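Long-range contacts in SUMO-1 cysteine protease S273R (African swine fever virus pig/Kenya/KEN-50/1950, PDB 6LJ9), which probably matures the viral pp220 and pp62 polyproteins into core-shell proteins as a cysteine protease, and probably blunts host pyroptosis and cGAS-STING signalling: residues E5-S9 / R241-V247; S23-I29 / E71-F76; P234-F238 / F265-L269. One frame throughout, in Å; residues are numbered along the deposited sequence.

Contact 1: residues E5-S9 / R241-V247; sequences EKITS and RARLDNV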
loop_
_atom_site.group_PDB
_atom_site.type_symbol
_atom_site.label_atom_id
_atom_site.label_comp_id
_atom_site.label_asym_id
_atom_site.label_seq_id
_atom_site.Cartn_x
_atom_site.Cartn_y
_atom_site.Cartn_z
ATOM N N GLU B 5 -8.740 -17.893 3.614
ATOM C CA GLU B 5 -8.341 -17.239 4.854
ATOM C C GLU B 5 -7.090 -16.387 4.680
ATOM O O GLU B 5 -6.867 -15.469 5.475
ATOM C CB GLU B 5 -8.099 -18.279 5.950
ATOM C CG GLU B 5 -9.313 -19.111 6.324
ATOM C CD GLU B 5 -9.021 -20.076 7.458
ATOM O OE1 GLU B 5 -7.911 -20.004 8.029
ATOM O OE2 GLU B 5 -9.897 -20.904 7.778
ATOM N N LYS B 6 -6.274 -16.673 3.663
ATOM C CA LYS B 6 -5.035 -15.926 3.469
ATOM C C LYS B 6 -5.312 -14.466 3.129
ATOM O O LYS B 6 -4.746 -13.556 3.747
ATOM C CB LYS B 6 -4.191 -16.575 2.371
ATOM C CG LYS B 6 -3.241 -17.657 2.850
ATOM C CD LYS B 6 -2.308 -18.081 1.725
ATOM C CE LYS B 6 -1.167 -18.941 2.240
ATOM N NZ LYS B 6 -0.189 -19.256 1.162
ATOM N N ILE B 7 -6.176 -14.223 2.143
ATOM C CA ILE B 7 -6.430 -12.871 1.654
ATOM C C ILE B 7 -7.199 -12.078 2.703
ATOM O O ILE B 7 -7.676 -12.635 3.698
ATOM C CB ILE B 7 -7.179 -12.895 0.309
ATOM C CG1 ILE B 7 -8.600 -13.435 0.486
ATOM C CG2 ILE B 7 -6.411 -13.727 -0.710
ATOM C CD1 ILE B 7 -9.377 -13.537 -0.810
ATOM N N THR B 8 -7.330 -10.770 2.482
ATOM C CA THR B 8 -7.822 -9.846 3.496
ATOM C C THR B 8 -9.307 -9.523 3.357
ATOM O O THR B 8 -9.810 -8.663 4.088
ATOM C CB THR B 8 -7.008 -8.550 3.457
ATOM O OG1 THR B 8 -7.170 -7.916 2.183
ATOM C CG2 THR B 8 -5.531 -8.841 3.685
ATOM N N SER B 9 -10.018 -10.184 2.449
ATOM C CA SER B 9 -11.434 -9.912 2.257
ATOM C C SER B 9 -12.284 -10.730 3.227
ATOM O O SER B 9 -11.791 -11.592 3.959
ATOM C CB SER B 9 -11.848 -10.200 0.817
ATOM O OG SER B 9 -11.549 -11.537 0.462
ATOM N N ARG B 241 -6.778 -10.605 -6.524
ATOM C CA ARG B 241 -6.865 -10.231 -5.115
ATOM C C ARG B 241 -5.786 -10.922 -4.290
ATOM O O ARG B 241 -5.192 -10.307 -3.395
ATOM C CB ARG B 241 -8.253 -10.558 -4.567
ATOM C CG ARG B 241 -8.447 -10.171 -3.109
ATOM C CD ARG B 241 -8.125 -8.703 -2.886
ATOM N NE ARG B 241 -8.270 -8.310 -1.487
ATOM C CZ ARG B 241 -9.363 -7.754 -0.977
ATOM N NH1 ARG B 241 -10.414 -7.519 -1.751
ATOM N NH2 ARG B 241 -9.404 -7.428 0.308
ATOM N N ALA B 242 -5.517 -12.199 -4.573
ATOM C CA ALA B 242 -4.475 -12.911 -3.840
ATOM C C ALA B 242 -3.098 -12.315 -4.114
ATOM O O ALA B 242 -2.283 -12.179 -3.195
ATOM C CB ALA B 242 -4.498 -14.396 -4.198
ATOM N N ARG B 243 -2.820 -11.955 -5.370
ATOM C CA ARG B 243 -1.543 -11.321 -5.684
ATOM C C ARG B 243 -1.441 -9.947 -5.033
ATOM O O ARG B 243 -0.354 -9.526 -4.619
ATOM C CB ARG B 243 -1.362 -11.208 -7.198
ATOM C CG ARG B 243 -1.367 -12.537 -7.937
ATOM C CD ARG B 243 -0.085 -13.324 -7.720
ATOM N NE ARG B 243 1.072 -12.667 -8.321
ATOM C CZ ARG B 243 2.008 -12.024 -7.631
ATOM N NH1 ARG B 243 1.928 -11.955 -6.310
ATOM N NH2 ARG B 243 3.026 -11.455 -8.260
ATOM N N LEU B 244 -2.567 -9.231 -4.939
ATOM C CA LEU B 244 -2.571 -7.939 -4.260
ATOM C C LEU B 244 -2.256 -8.095 -2.779
ATOM O O LEU B 244 -1.552 -7.262 -2.196
ATOM C CB LEU B 244 -3.922 -7.248 -4.453
ATOM C CG LEU B 244 -4.174 -6.572 -5.803
ATOM C CD1 LEU B 244 -5.597 -6.041 -5.878
ATOM C CD2 LEU B 244 -3.171 -5.452 -6.036
ATOM N N ASP B 245 -2.769 -9.154 -2.151
ATOM C CA ASP B 245 -2.441 -9.476 -0.769
ATOM C C ASP B 245 -1.160 -10.290 -0.647
ATOM O O ASP B 245 -0.933 -10.921 0.393
ATOM C CB ASP B 245 -3.602 -10.215 -0.104
ATOM C CG ASP B 245 -4.783 -9.309 0.167
ATOM O OD1 ASP B 245 -4.575 -8.080 0.268
ATOM O OD2 ASP B 245 -5.915 -9.822 0.278
ATOM N N ASN B 246 -0.329 -10.292 -1.692
ATOM C CA ASN B 246 1.020 -10.848 -1.655
ATOM C C ASN B 246 1.030 -12.366 -1.513
ATOM O O ASN B 246 1.909 -12.927 -0.857
ATOM C CB ASN B 246 1.858 -10.201 -0.545
ATOM C CG ASN B 246 2.355 -8.818 -0.925
ATOM O OD1 ASN B 246 3.374 -8.679 -1.605
ATOM N ND2 ASN B 246 1.636 -7.788 -0.496
ATOM N N VAL B 247 0.058 -13.042 -2.118
ATOM C CA VAL B 247 0.148 -14.485 -2.315
ATOM C C VAL B 247 0.938 -14.724 -3.596
ATOM O O VAL B 247 0.545 -14.260 -4.672
ATOM C CB VAL B 247 -1.242 -15.133 -2.387
ATOM C CG1 VAL B 247 -1.123 -16.616 -2.723
ATOM C CG2 VAL B 247 -1.987 -14.941 -1.074
#
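Ile7 and Thr8 lie against the last turn of helix 232-244, where a Schellman motif ends the helix: Val247 N returns to Ala242 O, and Asn246, after glycine the residue type that most readily takes a positive phi, turns the chain away. Ile7 supplies the apolar half of the contact. Its CG2 branch comes to 3.8 Å from Ala242 CA, an approach to the helix backbone that the small alanine permits, while CD1 reaches the aliphatic CG of Arg241 at 4.2 Å. Beyond them Ile7 also packs on Phe265. The polar half centres on Asp245 OD2, which takes two bonds from Thr8 on the same face of the carboxylate: Thr8 N at 2.8 Å, well above the plane, and Thr8 OG1 at 3.0 Å, on the syn side but tilted out of the plane. Arg241 NE, one helical turn back, adds a weak salt-bridge bond to OD2 at 3.3 Å, and Tyr104 holds OD1; the nearby guanidinium would tend to keep the acid ionised. The arginine gets there by bending at chi2 (55°), which folds its guanidinium back alongside Asp245. Glu16 forms a second salt bridge with this group, Trp100 makes a cation-pi contact with it, and Ser9 CB lies over one face. Threonine suits the junction because its hydroxyl gives to Asp245 and accepts as well: Arg241 NH2 reaches Thr8 OG1 at 3.0 Å, in the guanidinium plane and nearly straight at 175°.

Contact 2: residues S23-I29 / E71-F76; sequences SCLSKKI and ELETRF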
loop_
_atom_site.group_PDB
_atom_site.type_symbol
_atom_site.label_atom_id
_atom_site.label_comp_id
_atom_site.label_asym_id
_atom_site.label_seq_id
_atom_site.Cartn_x
_atom_site.Cartn_y
_atom_site.Cartn_z
ATOM N N SER B 23 -22.183 -1.712 10.233
ATOM C CA SER B 23 -23.204 -1.209 9.326
ATOM C C SER B 23 -22.528 -0.529 8.144
ATOM O O SER B 23 -21.600 0.267 8.327
ATOM C CB SER B 23 -24.140 -0.231 10.043
ATOM O OG SER B 23 -25.086 0.321 9.145
ATOM N N CYS B 24 -22.984 -0.851 6.934
ATOM C CA CYS B 24 -22.416 -0.233 5.743
ATOM C C CYS B 24 -22.985 1.154 5.475
ATOM O O CYS B 24 -22.384 1.918 4.713
ATOM C CB CYS B 24 -22.652 -1.110 4.510
ATOM S SG CYS B 24 -22.509 -2.897 4.754
ATOM N N LEU B 25 -24.118 1.496 6.081
ATOM C CA LEU B 25 -24.811 2.735 5.760
ATOM C C LEU B 25 -24.194 3.919 6.495
ATOM O O LEU B 25 -23.614 3.778 7.576
ATOM C CB LEU B 25 -26.294 2.627 6.116
ATOM C CG LEU B 25 -27.093 1.555 5.373
ATOM C CD1 LEU B 25 -28.470 1.376 5.994
ATOM C CD2 LEU B 25 -27.213 1.910 3.901
ATOM N N SER B 26 -24.329 5.098 5.893
ATOM C CA SER B 26 -23.924 6.325 6.562
ATOM C C SER B 26 -24.780 6.545 7.804
ATOM O O SER B 26 -25.931 6.106 7.878
ATOM C CB SER B 26 -24.049 7.520 5.616
ATOM O OG SER B 26 -23.290 7.320 4.436
ATOM N N LYS B 27 -24.202 7.235 8.791
ATOM C CA LYS B 27 -24.909 7.461 10.046
ATOM C C LYS B 27 -26.134 8.350 9.876
ATOM O O LYS B 27 -27.052 8.279 10.699
ATOM C CB LYS B 27 -23.954 8.054 11.083
ATOM C CG LYS B 27 -22.923 7.051 11.580
ATOM C CD LYS B 27 -22.033 7.627 12.664
ATOM C CE LYS B 27 -21.173 6.538 13.286
ATOM N NZ LYS B 27 -20.414 5.775 12.257
ATOM N N LYS B 28 -26.175 9.175 8.829
ATOM C CA LYS B 28 -27.407 9.887 8.509
ATOM C C LYS B 28 -28.451 8.933 7.941
ATOM O O LYS B 28 -29.618 8.960 8.346
ATOM C CB LYS B 28 -27.127 11.020 7.521
ATOM C CG LYS B 28 -28.386 11.684 6.982
ATOM C CD LYS B 28 -28.082 12.600 5.808
ATOM C CE LYS B 28 -29.358 13.192 5.231
ATOM N NZ LYS B 28 -29.096 14.033 4.031
ATOM N N ILE B 29 -28.043 8.078 7.000
ATOM C CA ILE B 29 -28.968 7.127 6.388
ATOM C C ILE B 29 -29.449 6.108 7.414
ATOM O O ILE B 29 -30.590 5.632 7.342
ATOM C CB ILE B 29 -28.301 6.451 5.173
ATOM C CG1 ILE B 29 -27.974 7.494 4.103
ATOM C CG2 ILE B 29 -29.194 5.363 4.591
ATOM C CD1 ILE B 29 -29.177 8.281 3.630
ATOM N N GLU B 71 -25.204 5.671 -1.997
ATOM C CA GLU B 71 -24.874 4.786 -0.885
ATOM C C GLU B 71 -24.478 3.404 -1.389
ATOM O O GLU B 71 -23.555 2.778 -0.851
ATOM C CB GLU B 71 -26.061 4.688 0.075
ATOM C CG GLU B 71 -25.707 4.214 1.474
ATOM C CD GLU B 71 -25.322 5.356 2.396
ATOM O OE1 GLU B 71 -25.150 6.490 1.901
ATOM O OE2 GLU B 71 -25.201 5.122 3.616
ATOM N N LEU B 72 -25.160 2.916 -2.428
ATOM C CA LEU B 72 -24.838 1.610 -2.991
ATOM C C LEU B 72 -23.504 1.622 -3.727
ATOM O O LEU B 72 -22.784 0.618 -3.713
ATOM C CB LEU B 72 -25.954 1.157 -3.932
ATOM C CG LEU B 72 -27.256 0.663 -3.302
ATOM C CD1 LEU B 72 -28.350 0.589 -4.351
ATOM C CD2 LEU B 72 -27.045 -0.697 -2.655
ATOM N N GLU B 73 -23.155 2.738 -4.371
ATOM C CA GLU B 73 -21.933 2.780 -5.167
ATOM C C GLU B 73 -20.696 3.063 -4.324
ATOM O O GLU B 73 -19.589 2.680 -4.718
ATOM C CB GLU B 73 -22.049 3.834 -6.269
ATOM C CG GLU B 73 -23.165 3.586 -7.268
ATOM C CD GLU B 73 -23.043 4.459 -8.504
ATOM O OE1 GLU B 73 -22.587 3.950 -9.550
ATOM O OE2 GLU B 73 -23.394 5.655 -8.426
ATOM N N THR B 74 -20.851 3.723 -3.174
ATOM C CA THR B 74 -19.706 4.172 -2.395
ATOM C C THR B 74 -19.479 3.399 -1.104
ATOM O O THR B 74 -18.343 3.366 -0.623
ATOM C CB THR B 74 -19.846 5.662 -2.050
ATOM O OG1 THR B 74 -21.035 5.867 -1.276
ATOM C CG2 THR B 74 -19.921 6.499 -3.319
ATOM N N ARG B 75 -20.514 2.784 -0.533
ATOM C CA ARG B 75 -20.383 2.105 0.748
ATOM C C ARG B 75 -20.732 0.624 0.698
ATOM O O ARG B 75 -20.672 -0.043 1.737
ATOM C CB ARG B 75 -21.252 2.797 1.807
ATOM C CG ARG B 75 -20.858 4.240 2.078
ATOM C CD ARG B 75 -21.615 4.804 3.267
ATOM N NE ARG B 75 -21.304 4.091 4.502
ATOM C CZ ARG B 75 -20.361 4.461 5.363
ATOM N NH1 ARG B 75 -19.632 5.543 5.128
ATOM N NH2 ARG B 75 -20.149 3.750 6.463
ATOM N N PHE B 76 -21.093 0.091 -0.465
ATOM C CA PHE B 76 -21.383 -1.324 -0.619
ATOM C C PHE B 76 -20.512 -1.914 -1.718
ATOM O O PHE B 76 -19.971 -1.197 -2.566
ATOM C CB PHE B 76 -22.862 -1.566 -0.952
ATOM C CG PHE B 76 -23.792 -1.339 0.205
ATOM C CD1 PHE B 76 -24.253 -0.067 0.501
ATOM C CD2 PHE B 76 -24.217 -2.401 0.987
ATOM C CE1 PHE B 76 -25.114 0.145 1.561
ATOM C CE2 PHE B 76 -25.078 -2.197 2.048
ATOM C CZ PHE B 76 -25.527 -0.921 2.336
#
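Cys24 CB sits over a face of the Phe76 ring in a CH-pi contact, 3.8 Å from CB to the ring centroid, and Cys24 SG approaches the same ring obliquely. Leu25 CD2 comes in at the ring's edge, 3.6 Å from Phe76 CE1, so the outer end of the ring is touched over a face and at its rim. Next to this patch run two polar grips. Arg75 NE donates to Cys24 O, and Ser26 N donates to Glu71 OE2; both bonds are modelled implausibly short. Ser26 OG gives a second bond to Glu71 OE2, 3.0 Å long, on the syn side and somewhat out of the carboxylate plane. Long, flexible side chains suit Glu71 and Arg75, which must span from helix 68-75 to a neighbouring loop: Glu71 bends at chi2 (88°) to turn its carboxylate toward Ser26, and Arg75 bends at chi3 (63°) to lay NE against the carbonyl. Ile29 CG1 packs beside the acid, 3.7 Å from Glu71 OE2. Farther out, the disulfide to Cys14 fixes Cys24, while Glu48 takes bonds from Cys24 N and Ser23 OG. The contact thus ties the start of helix 27-32 to the end of helix 68-75 in the helical N-terminal part of the chain. Since Ser26 is the N-cap residue of helix 27-32, that helix's positive end lies by a buried carboxylate and would probably help to stabilise its negative charge.

Contact 3: residues P234-F238 / F265-L269; sequences PYSLF and FRTHL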
loop_
_atom_site.group_PDB
_atom_site.type_symbol
_atom_site.label_atom_id
_atom_site.label_comp_id
_atom_site.label_asym_id
_atom_site.label_seq_id
_atom_site.Cartn_x
_atom_site.Cartn_y
_atom_site.Cartn_z
ATOM N N PRO B 234 -14.954 -15.850 -10.892
ATOM C CA PRO B 234 -14.374 -15.797 -9.538
ATOM C C PRO B 234 -12.919 -16.229 -9.482
ATOM O O PRO B 234 -12.152 -15.689 -8.675
ATOM C CB PRO B 234 -15.278 -16.745 -8.741
ATOM C CG PRO B 234 -16.585 -16.680 -9.445
ATOM C CD PRO B 234 -16.257 -16.536 -10.905
ATOM N N TYR B 235 -12.518 -17.199 -10.308
ATOM C CA TYR B 235 -11.116 -17.610 -10.340
ATOM C C TYR B 235 -10.215 -16.454 -10.754
ATOM O O TYR B 235 -9.170 -16.213 -10.137
ATOM C CB TYR B 235 -10.933 -18.792 -11.294
ATOM C CG TYR B 235 -10.954 -20.153 -10.633
ATOM C CD1 TYR B 235 -9.879 -20.596 -9.875
ATOM C CD2 TYR B 235 -12.039 -21.005 -10.790
ATOM C CE1 TYR B 235 -9.891 -21.843 -9.280
ATOM C CE2 TYR B 235 -12.060 -22.251 -10.199
ATOM C CZ TYR B 235 -10.985 -22.666 -9.446
ATOM O OH TYR B 235 -11.005 -23.909 -8.857
ATOM N N SER B 236 -10.604 -15.726 -11.804
ATOM C CA SER B 236 -9.764 -14.646 -12.310
ATOM C C SER B 236 -9.680 -13.495 -11.315
ATOM O O SER B 236 -8.613 -12.898 -11.133
ATOM C CB SER B 236 -10.298 -14.150 -13.653
ATOM O OG SER B 236 -10.416 -15.216 -14.580
ATOM N N LEU B 237 -10.797 -13.166 -10.663
ATOM C CA LEU B 237 -10.784 -12.090 -9.678
ATOM C C LEU B 237 -10.005 -12.487 -8.433
ATOM O O LEU B 237 -9.323 -11.651 -7.828
ATOM C CB LEU B 237 -12.215 -11.696 -9.314
ATOM C CG LEU B 237 -12.972 -10.836 -10.326
ATOM C CD1 LEU B 237 -14.405 -10.637 -9.872
ATOM C CD2 LEU B 237 -12.279 -9.497 -10.507
ATOM N N PHE B 238 -10.092 -13.758 -8.030
ATOM C CA PHE B 238 -9.381 -14.207 -6.838
ATOM C C PHE B 238 -7.872 -14.170 -7.045
ATOM O O PHE B 238 -7.120 -13.876 -6.109
ATOM C CB PHE B 238 -9.831 -15.615 -6.450
ATOM C CG PHE B 238 -9.091 -16.186 -5.272
ATOM C CD1 PHE B 238 -9.473 -15.869 -3.980
ATOM C CD2 PHE B 238 -8.018 -17.044 -5.456
ATOM C CE1 PHE B 238 -8.797 -16.393 -2.892
ATOM C CE2 PHE B 238 -7.338 -17.571 -4.372
ATOM C CZ PHE B 238 -7.729 -17.244 -3.089
ATOM N N PHE B 265 -15.905 -17.543 -2.514
ATOM C CA PHE B 265 -15.327 -16.234 -2.792
ATOM C C PHE B 265 -16.342 -15.277 -3.402
ATOM O O PHE B 265 -16.128 -14.060 -3.363
ATOM C CB PHE B 265 -14.115 -16.383 -3.714
ATOM C CG PHE B 265 -13.376 -15.098 -3.958
ATOM C CD1 PHE B 265 -12.801 -14.405 -2.905
ATOM C CD2 PHE B 265 -13.247 -14.587 -5.239
ATOM C CE1 PHE B 265 -12.120 -13.224 -3.124
ATOM C CE2 PHE B 265 -12.564 -13.406 -5.463
ATOM C CZ PHE B 265 -12.000 -12.724 -4.403
ATOM N N ARG B 266 -17.440 -15.796 -3.959
ATOM C CA ARG B 266 -18.506 -14.928 -4.447
ATOM C C ARG B 266 -19.094 -14.083 -3.325
ATOM O O ARG B 266 -19.497 -12.937 -3.557
ATOM C CB ARG B 266 -19.604 -15.761 -5.110
ATOM C CG ARG B 266 -19.193 -16.434 -6.410
ATOM C CD ARG B 266 -20.302 -17.340 -6.923
ATOM N NE ARG B 266 -19.999 -17.903 -8.236
ATOM C CZ ARG B 266 -20.438 -17.397 -9.385
ATOM N NH1 ARG B 266 -21.204 -16.315 -9.384
ATOM N NH2 ARG B 266 -20.114 -17.975 -10.533
ATOM N N THR B 267 -19.151 -14.627 -2.106
ATOM C CA THR B 267 -19.639 -13.862 -0.967
ATOM C C THR B 267 -18.662 -12.771 -0.547
ATOM O O THR B 267 -19.061 -11.832 0.151
ATOM C CB THR B 267 -19.923 -14.791 0.216
ATOM O OG1 THR B 267 -18.689 -15.311 0.728
ATOM C CG2 THR B 267 -20.812 -15.948 -0.218
ATOM N N HIS B 268 -17.396 -12.876 -0.951
ATOM C CA HIS B 268 -16.426 -11.815 -0.717
ATOM C C HIS B 268 -16.467 -10.732 -1.786
ATOM O O HIS B 268 -15.929 -9.641 -1.563
ATOM C CB HIS B 268 -15.006 -12.390 -0.654
ATOM C CG HIS B 268 -14.755 -13.267 0.535
ATOM N ND1 HIS B 268 -13.592 -13.202 1.271
ATOM C CD2 HIS B 268 -15.511 -14.233 1.108
ATOM C CE1 HIS B 268 -13.644 -14.086 2.251
ATOM N NE2 HIS B 268 -14.797 -14.725 2.174
ATOM N N LEU B 269 -17.091 -11.004 -2.931
ATOM C CA LEU B 269 -17.061 -10.091 -4.067
ATOM C C LEU B 269 -18.280 -9.177 -4.117
ATOM O O LEU B 269 -18.139 -7.961 -4.283
ATOM C CB LEU B 269 -16.960 -10.885 -5.373
ATOM C CG LEU B 269 -15.625 -11.556 -5.699
ATOM C CD1 LEU B 269 -15.763 -12.480 -6.901
ATOM C CD2 LEU B 269 -14.561 -10.504 -5.953
#
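Phe238 turns the edge of its ring onto the face of Phe265 in a T-shaped stack: the planes stand at 83°, the centroids are 5.1 Å apart, and Phe238 CD1 lies above the middle of the Phe265 ring. Phe238 CB adds a CH-pi contact, 4.0 Å from the Phe265 centroid. Phe265 reaches across to helix 232-244 because its chi1 of -175° swings the ring away from its own backbone N, and such bulky rings suit the place because the two short helical segments cross at 66° with their axes 10.5 Å apart. On the other flank Leu237 CD1 meets Leu269 CD1 at 3.8 Å, in a leucine cluster that Ile93 and Leu97 of helix 90-103 extend. Pro234 rests its ring on Arg266, with CG over one face of the guanidinium and 3.8 Å from Arg266 NE; proline offers a rigid apolar surface there. The arginine's extended chain carries its charge past the proline to a salt bridge with Glu231 and to the carbonyls of Pro81 and Gly86. Helix 232-244 begins at Cys232, inferred to be the nucleophile, and a buried helix led by the catalytic cysteine and packed into the core is characteristic of Ulp1-type (C48-like) cysteine proteases.

Contacts 1 and 3 work on one helix, 232-244, and join directly, their centres 11 Å apart. Ser9 OG probably hydrogen-bonds to His268 ND1 at 2.8 Å, and Ile7 CD1 packs on Phe238 CE1 at 3.6 Å, so the N-terminal segment touches both helices of contact 3. Contact 3 lies nearer the active site: the side chain of Pro234 is about 6 Å from that of Cys232, the inferred nucleophile, whereas contact 1 grips the far end of that helix. Contact 2 stands apart, its centre 22 Å from that of contact 3 and the nearest atoms about 7 Å away. Strands 78-79 and 270-271, which follow 71-76 and 265-269, pair in parallel and bridge the two regions.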